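Local coordinates for protein dihydrodipicolinate synthase (Bacteroides thetaiotaomicron, PDB 4XKY) that probably works as a lyase of the dihydrodipicolinate synthase and N-acetylneuraminate lyase family, forming a Schiff base with pyruvate within a TIM barrel, at residues I3-G7 with A204-V208; V13-D19 with C272-A278; L27-E32 with N65-A70; H33-G37 with A212-E217. All blocks are in the same frame, centred on the assembly; numbering follows the deposited sequence.

Contact 1. Residues I3-G7 with A204-V208; sequences IPLSG and AHGGV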
# COMPACT_ATOMS: atom_id res chain seq x y z
N ILE A 3 -9.96 37.15 0.65
CA ILE A 3 -8.74 36.54 1.14
C ILE A 3 -8.79 36.63 2.66
O ILE A 3 -8.86 37.72 3.20
CB ILE A 3 -7.51 37.29 0.61
CG1 ILE A 3 -7.53 37.39 -0.94
CG2 ILE A 3 -6.22 36.64 1.12
CD1 ILE A 3 -7.06 36.15 -1.70
N PRO A 4 -8.77 35.49 3.37
CA PRO A 4 -8.78 34.10 2.92
C PRO A 4 -10.17 33.65 2.51
O PRO A 4 -11.15 34.08 3.10
CB PRO A 4 -8.34 33.32 4.17
CG PRO A 4 -8.80 34.18 5.31
CD PRO A 4 -8.66 35.59 4.84
N LEU A 5 -10.25 32.79 1.50
CA LEU A 5 -11.52 32.18 1.12
C LEU A 5 -11.99 31.29 2.27
O LEU A 5 -11.24 30.44 2.78
CB LEU A 5 -11.40 31.38 -0.18
CG LEU A 5 -12.64 30.62 -0.65
CD1 LEU A 5 -13.80 31.57 -0.93
CD2 LEU A 5 -12.30 29.79 -1.87
N SER A 6 -13.23 31.53 2.68
CA SER A 6 -13.82 30.86 3.85
C SER A 6 -15.23 30.35 3.61
O SER A 6 -15.88 30.70 2.63
CB SER A 6 -13.84 31.82 5.03
OG SER A 6 -12.54 32.30 5.26
N GLY A 7 -15.70 29.51 4.53
CA GLY A 7 -17.05 28.98 4.44
C GLY A 7 -17.22 27.65 3.74
O GLY A 7 -16.38 26.76 3.83
N ALA A 204 -9.81 26.04 10.91
CA ALA A 204 -9.77 25.84 9.46
C ALA A 204 -10.67 26.91 8.84
O ALA A 204 -11.63 27.33 9.47
CB ALA A 204 -10.26 24.46 9.09
N HIS A 205 -10.38 27.34 7.61
CA HIS A 205 -11.20 28.40 6.98
C HIS A 205 -12.51 27.97 6.34
O HIS A 205 -13.45 28.77 6.24
CB HIS A 205 -10.39 29.14 5.93
CG HIS A 205 -9.25 29.91 6.51
ND1 HIS A 205 -7.99 29.36 6.65
CD2 HIS A 205 -9.18 31.15 7.05
CE1 HIS A 205 -7.19 30.25 7.21
NE2 HIS A 205 -7.89 31.34 7.46
N GLY A 206 -12.56 26.73 5.86
CA GLY A 206 -13.73 26.22 5.17
C GLY A 206 -13.76 24.74 4.87
O GLY A 206 -12.84 23.99 5.21
N GLY A 207 -14.84 24.34 4.22
CA GLY A 207 -15.14 22.93 3.95
C GLY A 207 -15.54 22.83 2.49
O GLY A 207 -16.43 23.53 2.05
N VAL A 208 -14.87 21.97 1.74
CA VAL A 208 -15.22 21.74 0.35
C VAL A 208 -16.08 20.48 0.40
O VAL A 208 -15.61 19.38 0.11
CB VAL A 208 -13.97 21.58 -0.53
CG1 VAL A 208 -14.36 21.34 -1.99
CG2 VAL A 208 -13.08 22.80 -0.43
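Pro4 lies over one face of the His205 imidazole, its CB 4.0 Å from the ring centroid in a CH-pi contact, while Pro4 CG comes within 3.5 Å of His205 CD2. The two side chains cross at about a right angle. Further along, the backbones take over in parallel register: Gly7 N donates to His205 O (2.9 Å, 158°), and Gly7 O accepts from Gly207 N at 2.9 Å in an almost linear C=O...N arrangement. Gly7 thus uses both its N-H and its carbonyl on residues flanking Gly206, its bridge partner, whose CA approaches Gly7 O to 3.0 Å; a CB on Gly206 would collide with that oxygen. What positions the ring lies outside the pair: His205 ND1 is hydrogen-bonded to Met188 N, and NE2 weakly to Pro184 O. Putting an alanine at His205 would probably leave Pro4 without the ring face it packs on and Met188 N without its side-chain acceptor. The peptide bond before Pro4 is cis. Pairing of strand 7-8 with strand 206-207 joins first strand to last, the closure typical of a TIM barrel.

Contact 2. Residues V13-D19 with C272-A278; sequences VTPLLDD and CSDYVAA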
# COMPACT_ATOMS: atom_id res chain seq x y z
N VAL A 13 -21.12 18.45 -8.43
CA VAL A 13 -21.23 17.34 -9.36
C VAL A 13 -21.24 17.94 -10.76
O VAL A 13 -21.55 19.14 -10.94
CB VAL A 13 -22.49 16.47 -9.11
CG1 VAL A 13 -22.46 15.86 -7.71
CG2 VAL A 13 -23.77 17.25 -9.26
N THR A 14 -20.82 17.13 -11.73
CA THR A 14 -20.91 17.49 -13.14
C THR A 14 -22.17 16.77 -13.60
O THR A 14 -22.15 15.56 -13.79
CB THR A 14 -19.65 17.05 -13.93
OG1 THR A 14 -18.46 17.67 -13.37
CG2 THR A 14 -19.78 17.44 -15.40
N PRO A 15 -23.30 17.48 -13.69
CA PRO A 15 -24.54 16.81 -14.09
C PRO A 15 -24.49 16.44 -15.55
O PRO A 15 -24.01 17.23 -16.37
CB PRO A 15 -25.63 17.84 -13.82
CG PRO A 15 -24.97 19.06 -13.31
CD PRO A 15 -23.48 18.92 -13.45
N LEU A 16 -24.93 15.22 -15.84
CA LEU A 16 -24.84 14.60 -17.15
C LEU A 16 -26.19 14.11 -17.65
O LEU A 16 -27.03 13.64 -16.86
CB LEU A 16 -23.93 13.39 -17.03
CG LEU A 16 -22.52 13.70 -16.56
CD1 LEU A 16 -21.79 12.37 -16.45
CD2 LEU A 16 -21.82 14.66 -17.53
N LEU A 17 -26.41 14.21 -18.95
CA LEU A 17 -27.53 13.50 -19.60
C LEU A 17 -27.08 12.16 -20.15
O LEU A 17 -27.87 11.26 -20.36
CB LEU A 17 -28.12 14.34 -20.74
CG LEU A 17 -28.76 15.67 -20.32
CD1 LEU A 17 -29.37 16.39 -21.54
CD2 LEU A 17 -29.86 15.41 -19.29
N ASP A 18 -25.79 12.06 -20.43
CA ASP A 18 -25.19 10.83 -20.95
C ASP A 18 -23.70 10.90 -20.65
O ASP A 18 -23.24 11.91 -20.12
CB ASP A 18 -25.48 10.65 -22.45
CG ASP A 18 -25.30 9.19 -22.92
OD1 ASP A 18 -25.19 8.29 -22.09
OD2 ASP A 18 -25.25 8.95 -24.14
N ASP A 19 -22.97 9.84 -20.98
CA ASP A 19 -21.58 9.71 -20.58
C ASP A 19 -20.78 10.93 -21.02
O ASP A 19 -19.88 11.36 -20.32
CB ASP A 19 -20.93 8.46 -21.17
CG ASP A 19 -21.59 7.16 -20.72
OD1 ASP A 19 -21.71 6.90 -19.52
OD2 ASP A 19 -22.01 6.38 -21.58
N CYS A 272 -30.98 17.92 -10.36
CA CYS A 272 -30.34 17.58 -11.62
C CYS A 272 -30.36 16.09 -11.92
O CYS A 272 -30.83 15.29 -11.13
CB CYS A 272 -28.90 18.12 -11.66
SG CYS A 272 -27.77 17.33 -10.49
N SER A 273 -29.89 15.74 -13.11
CA SER A 273 -29.84 14.36 -13.55
C SER A 273 -28.95 13.55 -12.62
O SER A 273 -27.93 14.02 -12.11
CB SER A 273 -29.28 14.28 -14.96
OG SER A 273 -29.06 12.94 -15.33
N ASP A 274 -29.35 12.31 -12.41
CA ASP A 274 -28.52 11.39 -11.64
C ASP A 274 -27.55 10.60 -12.50
O ASP A 274 -26.86 9.71 -11.99
CB ASP A 274 -29.40 10.41 -10.85
CG ASP A 274 -30.46 9.74 -11.71
OD1 ASP A 274 -30.62 10.08 -12.91
OD2 ASP A 274 -31.14 8.84 -11.20
N TYR A 275 -27.48 10.90 -13.79
CA TYR A 275 -26.65 10.06 -14.67
C TYR A 275 -25.17 10.07 -14.25
O TYR A 275 -24.62 11.14 -13.95
CB TYR A 275 -26.77 10.49 -16.16
CG TYR A 275 -26.27 9.42 -17.10
CD1 TYR A 275 -27.13 8.44 -17.57
CD2 TYR A 275 -24.93 9.38 -17.50
CE1 TYR A 275 -26.68 7.47 -18.42
CE2 TYR A 275 -24.47 8.38 -18.33
CZ TYR A 275 -25.37 7.45 -18.79
OH TYR A 275 -24.99 6.45 -19.62
N VAL A 276 -24.53 8.89 -14.26
CA VAL A 276 -23.12 8.72 -13.88
C VAL A 276 -22.31 8.20 -15.08
O VAL A 276 -22.74 7.28 -15.77
CB VAL A 276 -22.98 7.75 -12.69
CG1 VAL A 276 -21.52 7.49 -12.36
CG2 VAL A 276 -23.70 8.29 -11.46
N ALA A 277 -21.14 8.78 -15.34
CA ALA A 277 -20.41 8.45 -16.56
C ALA A 277 -19.76 7.08 -16.43
O ALA A 277 -19.21 6.76 -15.38
CB ALA A 277 -19.30 9.46 -16.82
N ALA A 278 -19.80 6.33 -17.51
CA ALA A 278 -19.00 5.12 -17.64
C ALA A 278 -17.54 5.42 -17.26
O ALA A 278 -17.01 6.49 -17.59
CB ALA A 278 -19.08 4.61 -19.07
O HOH W 1 -25.72 13.65 -13.55
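Two loops on the rim of the TIM barrel meet here, the one leaving strand 7-8 and the one between helices 257-268 and 285-298, and an ST turn at Ser273 organises the second. Ser273 OG donates to Leu16 O at 2.6 Å, nearly in line with the carbonyl, and accepts from Tyr275 N at 3.0 Å. Its chi1 of 172° turns OG opposite the backbone N, where it can serve both. A water fills in beside it, accepting from Leu16 N and donating to the carbonyls of Ser273 and Tyr275. The backbone of Leu17 and Asp18, which forms a classic beta bulge, passes over one face of the Tyr275 ring, Asp18 CA 3.9 Å from the centroid, whereas Asp19 OD1 comes in at the ring edge. That same oxygen accepts from Ala278 N (2.8 Å, 171°), approached from above the carboxylate plane. Apolar contacts complete the seam, with Leu16 CD1 on Ala277 CB (3.8 Å) and Pro15 CB on Cys272 CB (3.9 Å). Chemically, side chains of each loop serve main-chain groups of the other, with a water bridging backbone to backbone, and Leu16 has both its N-H and its carbonyl engaged.

Contact 3. Residues L27-E32 with N65-A70; sequences LQRLIE and NTCRIA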
# COMPACT_ATOMS: atom_id res chain seq x y z
N LEU A 27 -27.56 21.71 -14.22
CA LEU A 27 -26.46 22.52 -13.71
C LEU A 27 -26.91 23.92 -13.28
O LEU A 27 -26.51 24.41 -12.24
CB LEU A 27 -25.37 22.63 -14.75
CG LEU A 27 -24.21 23.54 -14.38
CD1 LEU A 27 -23.45 23.01 -13.20
CD2 LEU A 27 -23.32 23.62 -15.58
N GLN A 28 -27.76 24.56 -14.08
CA GLN A 28 -28.37 25.84 -13.70
C GLN A 28 -29.17 25.71 -12.43
O GLN A 28 -28.98 26.50 -11.51
CB GLN A 28 -29.25 26.38 -14.81
CG GLN A 28 -28.42 26.78 -16.02
CD GLN A 28 -29.20 27.11 -17.28
OE1 GLN A 28 -30.43 27.03 -17.30
NE2 GLN A 28 -28.48 27.52 -18.32
N ARG A 29 -30.03 24.71 -12.34
CA ARG A 29 -30.79 24.51 -11.09
C ARG A 29 -29.84 24.28 -9.92
O ARG A 29 -30.08 24.82 -8.84
CB ARG A 29 -31.81 23.37 -11.17
CG ARG A 29 -33.11 23.73 -11.87
CD ARG A 29 -34.12 22.59 -11.77
NE ARG A 29 -33.65 21.42 -12.51
CZ ARG A 29 -33.87 21.20 -13.80
NH1 ARG A 29 -34.60 22.05 -14.53
NH2 ARG A 29 -33.39 20.11 -14.37
N LEU A 30 -28.79 23.48 -10.13
CA LEU A 30 -27.84 23.19 -9.05
C LEU A 30 -27.18 24.46 -8.56
O LEU A 30 -27.12 24.71 -7.35
CB LEU A 30 -26.78 22.18 -9.51
CG LEU A 30 -25.65 21.80 -8.55
CD1 LEU A 30 -26.15 21.13 -7.28
CD2 LEU A 30 -24.64 20.90 -9.25
N ILE A 31 -26.68 25.27 -9.48
CA ILE A 31 -25.98 26.49 -9.11
C ILE A 31 -26.89 27.54 -8.44
O ILE A 31 -26.47 28.19 -7.49
CB ILE A 31 -25.20 27.09 -10.29
CG1 ILE A 31 -24.03 26.17 -10.66
CG2 ILE A 31 -24.68 28.49 -9.95
CD1 ILE A 31 -23.45 26.47 -12.03
N GLU A 32 -28.11 27.72 -8.93
CA GLU A 32 -29.06 28.60 -8.26
C GLU A 32 -29.32 28.08 -6.85
O GLU A 32 -29.35 28.85 -5.91
CB GLU A 32 -30.38 28.72 -9.04
CG GLU A 32 -30.29 29.42 -10.41
CD GLU A 32 -29.68 30.81 -10.35
OE1 GLU A 32 -29.81 31.47 -9.29
OE2 GLU A 32 -29.06 31.26 -11.34
N ASN A 65 -19.95 26.60 -18.94
CA ASN A 65 -21.31 26.79 -18.40
C ASN A 65 -21.34 27.25 -16.94
O ASN A 65 -22.18 28.07 -16.57
CB ASN A 65 -22.17 25.53 -18.55
CG ASN A 65 -22.67 25.35 -19.95
OD1 ASN A 65 -23.71 25.88 -20.33
ND2 ASN A 65 -21.89 24.65 -20.77
N THR A 66 -20.45 26.71 -16.09
CA THR A 66 -20.46 27.12 -14.68
C THR A 66 -20.15 28.65 -14.55
O THR A 66 -20.81 29.37 -13.80
CB THR A 66 -19.52 26.28 -13.82
OG1 THR A 66 -19.94 24.91 -13.81
CG2 THR A 66 -19.55 26.78 -12.40
N CYS A 67 -19.15 29.13 -15.27
CA CYS A 67 -18.81 30.56 -15.21
C CYS A 67 -19.95 31.40 -15.80
O CYS A 67 -20.31 32.40 -15.21
CB CYS A 67 -17.52 30.86 -15.93
SG CYS A 67 -16.05 30.08 -15.25
N ARG A 68 -20.53 30.96 -16.92
CA ARG A 68 -21.65 31.68 -17.54
C ARG A 68 -22.80 31.82 -16.55
O ARG A 68 -23.33 32.92 -16.34
CB ARG A 68 -22.16 30.96 -18.79
CG ARG A 68 -23.42 31.60 -19.40
CD ARG A 68 -23.98 30.89 -20.63
NE ARG A 68 -24.30 29.50 -20.34
CZ ARG A 68 -25.37 29.08 -19.67
NH1 ARG A 68 -26.28 29.92 -19.21
NH2 ARG A 68 -25.51 27.78 -19.46
N ILE A 69 -23.17 30.70 -15.94
CA ILE A 69 -24.36 30.66 -15.09
C ILE A 69 -24.15 31.42 -13.79
O ILE A 69 -25.05 32.10 -13.32
CB ILE A 69 -24.80 29.21 -14.78
CG1 ILE A 69 -25.18 28.49 -16.07
CG2 ILE A 69 -25.97 29.19 -13.78
CD1 ILE A 69 -25.24 26.98 -15.93
N ALA A 70 -22.97 31.30 -13.20
CA ALA A 70 -22.70 32.00 -11.95
C ALA A 70 -22.73 33.51 -12.11
O ALA A 70 -23.04 34.21 -11.16
CB ALA A 70 -21.36 31.59 -11.39
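Apolar packing carries most of this helix pair, with Ile69 set between Leu27 and Ile31. Leu27 reaches across with CD2, which meets Ile69 CD1 at 3.9 Å and Asn65 CB at 3.7 Å; with CG opposite the backbone N (chi1 176°), the branch extends toward the other helix. One turn on, Ile31 brings two branches to bear: CG2 touches Ile69 CG2 at 4.1 Å, and CD1 rests against Thr66 CG2 at 3.9 Å.

Polar groups gather along the outer side of the seam. The Arg68 chain bends at chi3, bringing its guanidinium back toward Asn65, where NH2 donates to Asn65 OD1 (2.8 Å, 174°) on a lone pair and in the carbonyl plane. This bond helps fix the rotation of both groups. The end of Gln28 comes near Arg68 from the other helix. Glu32, at the other end, has its salt-bridge partner in Arg73.

The segment axes approach to 10.1 Å and cross at -53°. Inward, Ile31, Thr66 and Ala70 pack on strand 42-44, the strand between these helices in the chain; Leu27 also touches Pro15. Two neighbouring outer helices of the TIM barrel are thereby joined over a barrel strand.

Contact 4. Residues H33-G37 with A212-E217; sequences HLIAG and ANMFPE. With ACT (acetate ion), chain E.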
# COMPACT_ATOMS: atom_id res chain seq x y z
N HIS A 33 -29.49 26.78 -6.70
CA HIS A 33 -29.77 26.15 -5.40
C HIS A 33 -28.62 26.40 -4.41
O HIS A 33 -28.84 26.70 -3.24
CB HIS A 33 -30.01 24.66 -5.66
CG HIS A 33 -30.04 23.77 -4.46
ND1 HIS A 33 -31.08 23.77 -3.55
CD2 HIS A 33 -29.22 22.76 -4.08
CE1 HIS A 33 -30.87 22.83 -2.64
NE2 HIS A 33 -29.75 22.20 -2.95
N LEU A 34 -27.38 26.33 -4.90
CA LEU A 34 -26.23 26.59 -4.03
C LEU A 34 -26.13 28.05 -3.63
O LEU A 34 -25.89 28.37 -2.46
CB LEU A 34 -24.94 26.11 -4.68
CG LEU A 34 -24.88 24.60 -4.91
CD1 LEU A 34 -23.65 24.26 -5.71
CD2 LEU A 34 -24.86 23.83 -3.61
N ILE A 35 -26.35 28.94 -4.60
CA ILE A 35 -26.23 30.37 -4.33
C ILE A 35 -27.26 30.80 -3.29
O ILE A 35 -26.91 31.42 -2.28
CB ILE A 35 -26.40 31.21 -5.60
CG1 ILE A 35 -25.15 31.02 -6.47
CG2 ILE A 35 -26.59 32.68 -5.26
CD1 ILE A 35 -25.24 31.63 -7.85
N ALA A 36 -28.52 30.43 -3.52
CA ALA A 36 -29.61 30.75 -2.59
C ALA A 36 -29.36 30.10 -1.24
O ALA A 36 -29.86 30.57 -0.22
CB ALA A 36 -30.95 30.30 -3.15
N GLY A 37 -28.60 29.02 -1.23
CA GLY A 37 -28.33 28.30 0.00
C GLY A 37 -27.23 28.91 0.85
O GLY A 37 -26.93 28.39 1.93
N ALA A 212 -23.06 19.47 0.40
CA ALA A 212 -23.66 20.80 0.23
C ALA A 212 -24.35 20.93 -1.14
O ALA A 212 -25.16 21.83 -1.33
CB ALA A 212 -22.63 21.91 0.44
N ASN A 213 -24.02 20.05 -2.09
CA ASN A 213 -24.81 19.97 -3.32
C ASN A 213 -26.31 19.77 -2.99
O ASN A 213 -27.17 20.33 -3.64
CB ASN A 213 -24.33 18.84 -4.24
CG ASN A 213 -23.03 19.17 -5.02
OD1 ASN A 213 -23.08 19.74 -6.09
ND2 ASN A 213 -21.90 18.74 -4.51
N MET A 214 -26.62 18.95 -1.98
CA MET A 214 -28.01 18.58 -1.66
C MET A 214 -28.63 19.60 -0.70
O MET A 214 -29.74 20.05 -0.94
CB MET A 214 -28.11 17.20 -0.99
CG MET A 214 -27.61 15.99 -1.78
SD MET A 214 -27.73 14.46 -0.82
CE MET A 214 -26.37 14.59 0.34
N PHE A 215 -27.89 19.93 0.36
CA PHE A 215 -28.41 20.70 1.51
C PHE A 215 -27.43 21.80 1.89
O PHE A 215 -26.78 21.72 2.91
CB PHE A 215 -28.63 19.79 2.74
CG PHE A 215 -29.46 18.57 2.44
CD1 PHE A 215 -30.77 18.71 2.01
CD2 PHE A 215 -28.94 17.29 2.59
CE1 PHE A 215 -31.54 17.61 1.71
CE2 PHE A 215 -29.69 16.19 2.28
CZ PHE A 215 -31.00 16.34 1.85
N PRO A 216 -27.30 22.84 1.04
CA PRO A 216 -26.30 23.88 1.31
C PRO A 216 -26.52 24.56 2.66
O PRO A 216 -25.57 24.84 3.38
CB PRO A 216 -26.49 24.88 0.17
CG PRO A 216 -27.77 24.48 -0.51
CD PRO A 216 -27.94 23.02 -0.27
N GLU A 217 -27.78 24.79 3.02
CA GLU A 217 -28.07 25.50 4.27
C GLU A 217 -27.61 24.77 5.50
O GLU A 217 -27.15 25.39 6.45
CB GLU A 217 -29.56 25.81 4.40
CG GLU A 217 -29.98 26.82 3.35
CD GLU A 217 -31.44 27.20 3.39
OE1 GLU A 217 -32.20 26.65 4.23
OE2 GLU A 217 -31.83 28.06 2.57
C ACT E . -30.95 22.82 2.69
O ACT E . -30.39 23.46 1.77
OXT ACT E . -30.32 22.47 3.72
CH3 ACT E . -32.41 22.44 2.61
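At the start of helix 216-227, the turn following strand 206-207 packs against the end of helix 24-36. His33 makes the polar link: NE2 donates to Met214 O (2.9 Å, 143°), which lies close to the plane of the imidazole, although the donor stands well above the carbonyl plane. CG lies opposite the backbone N (chi1 168°), directing the ring to the 212-217 turn. Asn213 O also sits at the ring edge, 3.2 Å from CD2. Over one ring face comes Pro216, its CG 4.1 Å from the centroid. A leucine in place of His33 would probably leave Met214 O without this donor and Pro216 without its flat partner. Next along, Leu34 CD2 pushes in to Ala212 O at 3.0 Å and also meets Pro216 CB. Gly37 CA meets another side of the proline, 3.9 Å from Pro216 CB; a CB here would strike the proline ring. An acetate, probably from the crystallisation liquor, accepts from Glu217 N at 3.2 Å and from Leu218 N. Phe215 is the N-cap residue, and the anion sits by the first-turn N-H groups, a place typical of anions bound at a helix N-terminus, here on an outer helix of the TIM barrel.

How the contacts relate
Helix 24-36 ties contacts 3 and 4 together: their centres lie 12 Å apart, and Leu30 CD1 comes within 3.6 Å of Asn213 OD1. Contact 2 reaches both, through Val13 CG2 against Leu30 CD2 (3.7 Å) and Val13 N, 3.3 Å from Asn213 OD1. Contact 1 stands across the chain's centre from contact 2, 28 Å away between centres, and leads along the chain into contact 4 as strand 206-207 runs on toward helix 216-227. The predicted pyruvate site lies near this network: contact 1 includes Val208, with Gly207 about 8 Å from the side chain of Lys164, the predicted Schiff-base lysine, while the side chains of Val13 and Asn213 each lie about 4 Å from that of Thr48.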